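Local coordinates for iron binding protein FbpA (Mannheimia haemolytica, PDB 1Q35), which binds ferric iron in the bacterial periplasm, probably handing it on for uptake into the cell as other bacterial solute-binding proteins do with their ligands, at residues L146-I151 against E295-N300; K158-L163 against L305-E310. One frame throughout, in Å; residues are numbered along the deposited sequence.

Interaction 1: residues L146-I151 against E295-N300; sequences LFAAMI and EDIAKN. With EDO (1,2-ethanediol), chain B.
Ala-148 and Asn-300 bring the two backbones close, their CA atoms lying 4.7 Å apart with the short methyl of Ala-148 between the segments. The tight part of the contact centres on this methyl, which points at the other segment: its CB lies 3.3 Å from Ile-297 O and also touches Asn-300 CB. From the other direction Asn-300 CB comes to 3.2 Å from Ala-148 O, so each of these residues sets a CB carbon against a carbonyl oxygen across the contact. Next to this pair, Ala-149 CB touches Ile-297 CG1 at 4.3 Å, a looser apolar packing; Ile-297 also leans on Ile-60 of helix 60-68.

Asn-300 carries its CG beside its own backbone N (chi1 -65°), and its amide lies alongside Ile-151, the two side chains running past each other in opposite directions. The Ile-151 branch anti to its backbone N, CG2, meets Asn-300 OD1 at 3.6 Å. Asn-300 ND2 gives a weak, bent bond to Asp-296 O (2.8 Å, 119° at the hydrogen), while Glu-152 supplies its stronger partner.

The polar, more open side begins at Asp-296 and Lys-299, neither of which touches 146-151. Lys-299 NZ reaches Asp-296 OD1 at 2.8 Å from well above the carboxylate plane and also pairs with Glu-152, a link back to the long helix. An ethanediol, probably from the crystallisation liquor, bonds weakly to Ala-298 O.

Alanines of helix 141-168 thus pack closely against Ile-297 and Asn-300 within the solute-binding protein fold, near its metal site: the side chain of Ile-297 lies about 10 Å from that of Tyr-142, an Fe(3+) ligand of this protein, although no iron is bound in this chain.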
loop_
_atom_site.group_PDB
_atom_site.type_symbol
_atom_site.label_atom_id
_atom_site.label_comp_id
_atom_site.label_asym_id
_atom_site.label_seq_id
_atom_site.Cartn_x
_atom_site.Cartn_y
_atom_site.Cartn_z
ATOM N N LEU A 146 -2.295 6.080 -6.374
ATOM C CA LEU A 146 -2.745 7.402 -5.954
ATOM C C LEU A 146 -3.160 8.245 -7.165
ATOM O O LEU A 146 -4.230 8.845 -7.177
ATOM C CB LEU A 146 -1.645 8.113 -5.161
ATOM C CG LEU A 146 -1.860 9.597 -4.855
ATOM C CD1 LEU A 146 -3.084 9.837 -3.981
ATOM C CD2 LEU A 146 -0.617 10.171 -4.198
ATOM N N PHE A 147 -2.310 8.298 -8.185
ATOM C CA PHE A 147 -2.612 9.072 -9.383
ATOM C C PHE A 147 -3.846 8.520 -10.111
ATOM O O PHE A 147 -4.602 9.277 -10.717
ATOM C CB PHE A 147 -1.405 9.123 -10.337
ATOM C CG PHE A 147 -0.103 9.551 -9.688
ATOM C CD1 PHE A 147 1.094 9.061 -10.173
ATOM C CD2 PHE A 147 -0.065 10.434 -8.616
ATOM C CE1 PHE A 147 2.306 9.426 -9.605
ATOM C CE2 PHE A 147 1.148 10.807 -8.043
ATOM C CZ PHE A 147 2.334 10.310 -8.548
ATOM N N ALA A 148 -4.043 7.209 -10.031
ATOM C CA ALA A 148 -5.204 6.555 -10.621
ATOM C C ALA A 148 -6.498 7.025 -9.964
ATOM O O ALA A 148 -7.480 7.293 -10.648
ATOM C CB ALA A 148 -5.067 5.054 -10.508
ATOM N N ALA A 149 -6.494 7.143 -8.636
ATOM C CA ALA A 149 -7.643 7.702 -7.931
ATOM C C ALA A 149 -7.890 9.140 -8.390
ATOM O O ALA A 149 -9.031 9.549 -8.603
ATOM C CB ALA A 149 -7.432 7.658 -6.428
ATOM N N MET A 150 -6.815 9.906 -8.561
ATOM C CA MET A 150 -6.937 11.284 -9.011
ATOM C C MET A 150 -7.568 11.353 -10.407
ATOM O O MET A 150 -8.372 12.238 -10.668
ATOM C CB MET A 150 -5.583 11.990 -8.949
ATOM C CG MET A 150 -5.070 12.111 -7.515
ATOM S SD MET A 150 -3.473 12.894 -7.331
ATOM C CE MET A 150 -3.954 14.623 -7.459
ATOM N N ILE A 151 -7.252 10.413 -11.292
ATOM C CA ILE A 151 -7.903 10.375 -12.600
ATOM C C ILE A 151 -9.415 10.153 -12.465
ATOM O O ILE A 151 -10.206 10.788 -13.157
ATOM C CB ILE A 151 -7.270 9.309 -13.517
ATOM C CG1 ILE A 151 -5.858 9.732 -13.933
ATOM C CG2 ILE A 151 -8.151 9.062 -14.753
ATOM C CD1 ILE A 151 -5.089 8.649 -14.651
ATOM N N GLU A 295 -11.931 -0.961 -6.653
ATOM C CA GLU A 295 -11.839 -1.340 -8.062
ATOM C C GLU A 295 -11.748 -0.129 -8.980
ATOM O O GLU A 295 -11.178 -0.223 -10.061
ATOM C CB GLU A 295 -13.030 -2.204 -8.481
ATOM C CG GLU A 295 -13.013 -3.612 -7.905
ATOM C CD GLU A 295 -13.811 -3.752 -6.620
ATOM O OE1 GLU A 295 -14.043 -2.745 -5.911
ATOM O OE2 GLU A 295 -14.200 -4.894 -6.303
ATOM N N ASP A 296 -12.320 0.993 -8.555
ATOM C CA ASP A 296 -12.279 2.215 -9.347
ATOM C C ASP A 296 -10.933 2.940 -9.268
ATOM O O ASP A 296 -10.665 3.802 -10.095
ATOM C CB ASP A 296 -13.434 3.133 -8.970
ATOM C CG ASP A 296 -14.773 2.563 -9.375
ATOM O OD1 ASP A 296 -14.858 1.959 -10.466
ATOM O OD2 ASP A 296 -15.774 2.672 -8.644
ATOM N N ILE A 297 -10.097 2.601 -8.288
ATOM C CA ILE A 297 -8.688 2.996 -8.316
ATOM C C ILE A 297 -7.987 2.187 -9.410
ATOM O O ILE A 297 -7.398 2.748 -10.336
ATOM C CB ILE A 297 -8.001 2.752 -6.946
ATOM C CG1 ILE A 297 -8.666 3.584 -5.846
ATOM C CG2 ILE A 297 -6.501 3.059 -7.036
ATOM C CD1 ILE A 297 -8.234 3.182 -4.444
ATOM N N ALA A 298 -8.064 0.861 -9.299
ATOM C CA ALA A 298 -7.332 -0.029 -10.192
ATOM C C ALA A 298 -7.684 0.183 -11.659
ATOM O O ALA A 298 -6.835 0.056 -12.530
ATOM C CB ALA A 298 -7.567 -1.482 -9.801
ATOM N N LYS A 299 -8.946 0.509 -11.916
ATOM C CA LYS A 299 -9.463 0.766 -13.260
ATOM C C LYS A 299 -8.649 1.818 -14.004
ATOM O O LYS A 299 -8.544 1.787 -15.228
ATOM C CB LYS A 299 -10.921 1.242 -13.115
ATOM C CG LYS A 299 -11.663 1.711 -14.351
ATOM C CD LYS A 299 -13.107 2.079 -13.965
ATOM C CE LYS A 299 -13.223 3.404 -13.178
ATOM N NZ LYS A 299 -14.623 3.656 -12.690
ATOM N N ASN A 300 -8.076 2.752 -13.252
ATOM C CA ASN A 300 -7.350 3.884 -13.817
ATOM C C ASN A 300 -5.830 3.739 -13.777
ATOM O O ASN A 300 -5.117 4.670 -14.156
ATOM C CB ASN A 300 -7.753 5.167 -13.085
ATOM C CG ASN A 300 -9.193 5.521 -13.311
ATOM O OD1 ASN A 300 -9.603 5.809 -14.429
ATOM N ND2 ASN A 300 -9.983 5.476 -12.253
HETATM C C1 EDO B . -4.005 -3.065 -13.627
HETATM O O1 EDO B . -3.840 -4.171 -14.502
HETATM C C2 EDO B . -5.414 -3.098 -13.055
HETATM O O2 EDO B . -6.358 -2.898 -14.100
#

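Interaction 2: residues K158-L163 against L305-E310; sequences KTKAFL and LKLVDE
A first torsion of -172° swings Lys-160 CG away from the backbone N, and with the chain extended beyond it the side chain stretches across to Glu-310, whose CG instead lies beside its own backbone N. The two side chains cross at about a right angle, and Lys-160 NZ forms a salt bridge with Glu-310 OE2 at 2.9 Å, entering on the anti side of the carboxylate, 28° out of its plane. A water accepts from the same NZ at 2.8 Å, so the ammonium is tied directly to the carboxylate and, only weakly, through the water, to Glu-310 O.

Inward of this bridge the contact is apolar. Leu-307 points at helix 141-168 and divides its branches: CD1 lies 4.0 Å from Thr-159 CB, and CD2 lies 4.0 Å from Lys-160 CB. Leu-163 CD1 reaches Leu-307 CB at 3.7 Å and, more loosely, Val-308 CG2 at 4.2 Å. Thr-159 OG1 turns to its own helix, bonding to Gly-155 O.

The axes of 158-163 and 305-310 approach to 9.8 Å and cross at -44°, ordinary helix-helix packing: an aliphatic interface edged by a salt bridge, between helices 141-168 and 301-311 of this periplasmic binding protein fold.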
loop_
_atom_site.group_PDB
_atom_site.type_symbol
_atom_site.label_atom_id
_atom_site.label_comp_id
_atom_site.label_asym_id
_atom_site.label_seq_id
_atom_site.Cartn_x
_atom_site.Cartn_y
_atom_site.Cartn_z
ATOM N N LYS A 158 -6.249 17.234 -15.966
ATOM C CA LYS A 158 -5.956 17.822 -14.662
ATOM C C LYS A 158 -4.945 16.979 -13.893
ATOM O O LYS A 158 -4.087 17.525 -13.205
ATOM C CB LYS A 158 -7.248 17.977 -13.844
ATOM C CG LYS A 158 -7.109 18.701 -12.504
ATOM C CD LYS A 158 -8.457 18.892 -11.796
ATOM C CE LYS A 158 -9.236 20.104 -12.282
ATOM N NZ LYS A 158 -10.712 19.923 -12.108
ATOM N N THR A 159 -5.032 15.658 -13.990
ATOM C CA THR A 159 -4.065 14.810 -13.299
ATOM C C THR A 159 -2.663 14.989 -13.902
ATOM O O THR A 159 -1.679 15.043 -13.174
ATOM C CB THR A 159 -4.499 13.338 -13.296
ATOM O OG1 THR A 159 -5.758 13.218 -12.621
ATOM C CG2 THR A 159 -3.533 12.497 -12.477
ATOM N N LYS A 160 -2.569 15.105 -15.225
ATOM C CA LYS A 160 -1.276 15.350 -15.863
ATOM C C LYS A 160 -0.696 16.693 -15.433
ATOM O O LYS A 160 0.497 16.786 -15.156
ATOM C CB LYS A 160 -1.372 15.285 -17.387
ATOM C CG LYS A 160 0.002 15.344 -18.058
ATOM C CD LYS A 160 -0.087 15.126 -19.556
ATOM C CE LYS A 160 1.283 15.196 -20.199
ATOM N NZ LYS A 160 1.210 14.904 -21.654
ATOM N N ALA A 161 -1.529 17.725 -15.376
ATOM C CA ALA A 161 -1.074 19.038 -14.928
ATOM C C ALA A 161 -0.552 18.960 -13.493
ATOM O O ALA A 161 0.474 19.565 -13.171
ATOM C CB ALA A 161 -2.173 20.075 -15.046
ATOM N N PHE A 162 -1.240 18.203 -12.641
ATOM C CA PHE A 162 -0.767 17.949 -11.291
ATOM C C PHE A 162 0.612 17.285 -11.302
ATOM O O PHE A 162 1.513 17.722 -10.588
ATOM C CB PHE A 162 -1.774 17.095 -10.509
ATOM C CG PHE A 162 -1.182 16.451 -9.295
ATOM C CD1 PHE A 162 -0.874 17.202 -8.171
ATOM C CD2 PHE A 162 -0.896 15.098 -9.282
ATOM C CE1 PHE A 162 -0.315 16.604 -7.052
ATOM C CE2 PHE A 162 -0.325 14.500 -8.169
ATOM C CZ PHE A 162 -0.042 15.256 -7.054
ATOM N N LEU A 163 0.782 16.242 -12.104
ATOM C CA LEU A 163 2.066 15.545 -12.165
ATOM C C LEU A 163 3.186 16.447 -12.672
ATOM O O LEU A 163 4.309 16.335 -12.201
ATOM C CB LEU A 163 1.965 14.292 -13.027
ATOM C CG LEU A 163 1.109 13.167 -12.434
ATOM C CD1 LEU A 163 0.904 12.067 -13.447
ATOM C CD2 LEU A 163 1.732 12.604 -11.166
ATOM N N LEU A 305 -0.229 5.339 -15.284
ATOM C CA LEU A 305 1.138 4.986 -15.651
ATOM C C LEU A 305 1.539 5.687 -16.946
ATOM O O LEU A 305 2.670 6.144 -17.088
ATOM C CB LEU A 305 1.283 3.470 -15.781
ATOM C CG LEU A 305 2.709 2.952 -15.977
ATOM C CD1 LEU A 305 3.575 3.270 -14.767
ATOM C CD2 LEU A 305 2.693 1.463 -16.245
ATOM N N LYS A 306 0.596 5.798 -17.877
ATOM C CA LYS A 306 0.822 6.504 -19.131
ATOM C C LYS A 306 1.158 7.971 -18.878
ATOM O O LYS A 306 2.066 8.519 -19.503
ATOM C CB LYS A 306 -0.413 6.373 -20.021
ATOM C CG LYS A 306 -0.283 6.932 -21.418
ATOM C CD LYS A 306 -1.530 6.592 -22.234
ATOM C CE LYS A 306 -1.444 7.091 -23.663
ATOM N NZ LYS A 306 -0.459 6.334 -24.486
ATOM N N LEU A 307 0.445 8.616 -17.956
ATOM C CA LEU A 307 0.733 10.012 -17.640
ATOM C C LEU A 307 2.116 10.178 -17.029
ATOM O O LEU A 307 2.829 11.124 -17.358
ATOM C CB LEU A 307 -0.296 10.598 -16.679
ATOM C CG LEU A 307 -1.721 10.692 -17.213
ATOM C CD1 LEU A 307 -2.618 11.361 -16.191
ATOM C CD2 LEU A 307 -1.790 11.433 -18.539
ATOM N N VAL A 308 2.489 9.268 -16.136
ATOM C CA VAL A 308 3.807 9.319 -15.497
ATOM C C VAL A 308 4.905 9.235 -16.562
ATOM O O VAL A 308 5.902 9.956 -16.505
ATOM C CB VAL A 308 3.955 8.198 -14.440
ATOM C CG1 VAL A 308 5.393 8.086 -13.954
ATOM C CG2 VAL A 308 3.029 8.459 -13.261
ATOM N N ASP A 309 4.700 8.363 -17.544
ATOM C CA ASP A 309 5.625 8.233 -18.664
ATOM C C ASP A 309 5.665 9.498 -19.517
ATOM O O ASP A 309 6.746 9.957 -19.886
ATOM C CB ASP A 309 5.257 7.027 -19.528
ATOM C CG ASP A 309 6.202 6.845 -20.694
ATOM O OD1 ASP A 309 7.410 6.658 -20.451
ATOM O OD2 ASP A 309 5.829 6.900 -21.884
ATOM N N GLU A 310 4.505 10.079 -19.822
ATOM C CA GLU A 310 4.445 11.274 -20.662
ATOM C C GLU A 310 5.192 12.444 -20.038
ATOM O O GLU A 310 5.902 13.170 -20.731
ATOM C CB GLU A 310 2.994 11.677 -20.938
ATOM C CG GLU A 310 2.270 10.756 -21.901
ATOM C CD GLU A 310 0.796 11.076 -22.032
ATOM O OE1 GLU A 310 0.073 10.225 -22.581
ATOM O OE2 GLU A 310 0.367 12.168 -21.600
HETATM O O HOH W 1 3.867 15.432 -22.270
#

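How the interactions relate
Both contacts use helix 141-168, and their partners, helices 294-298 and 301-311, follow one another in the chain, so consecutive helices pack on the same long one, with contact centres 12 Å apart. Both are largely buried, though interaction 1 is nearer the centre of the chain. Their chemistry differs: small residues and carbonyls pack closely in the first, with a nearest CA spacing of 4.7 Å between Ala-148 and Asn-300, whereas aliphatic chains meet in the second, at 6.0 Å between the CA atoms of Lys-160 and Leu-307, and a direct salt bridge spans its partly exposed edge. The two also meet physically: Phe-147 CZ lies 3.5 Å from Leu-163 CD2.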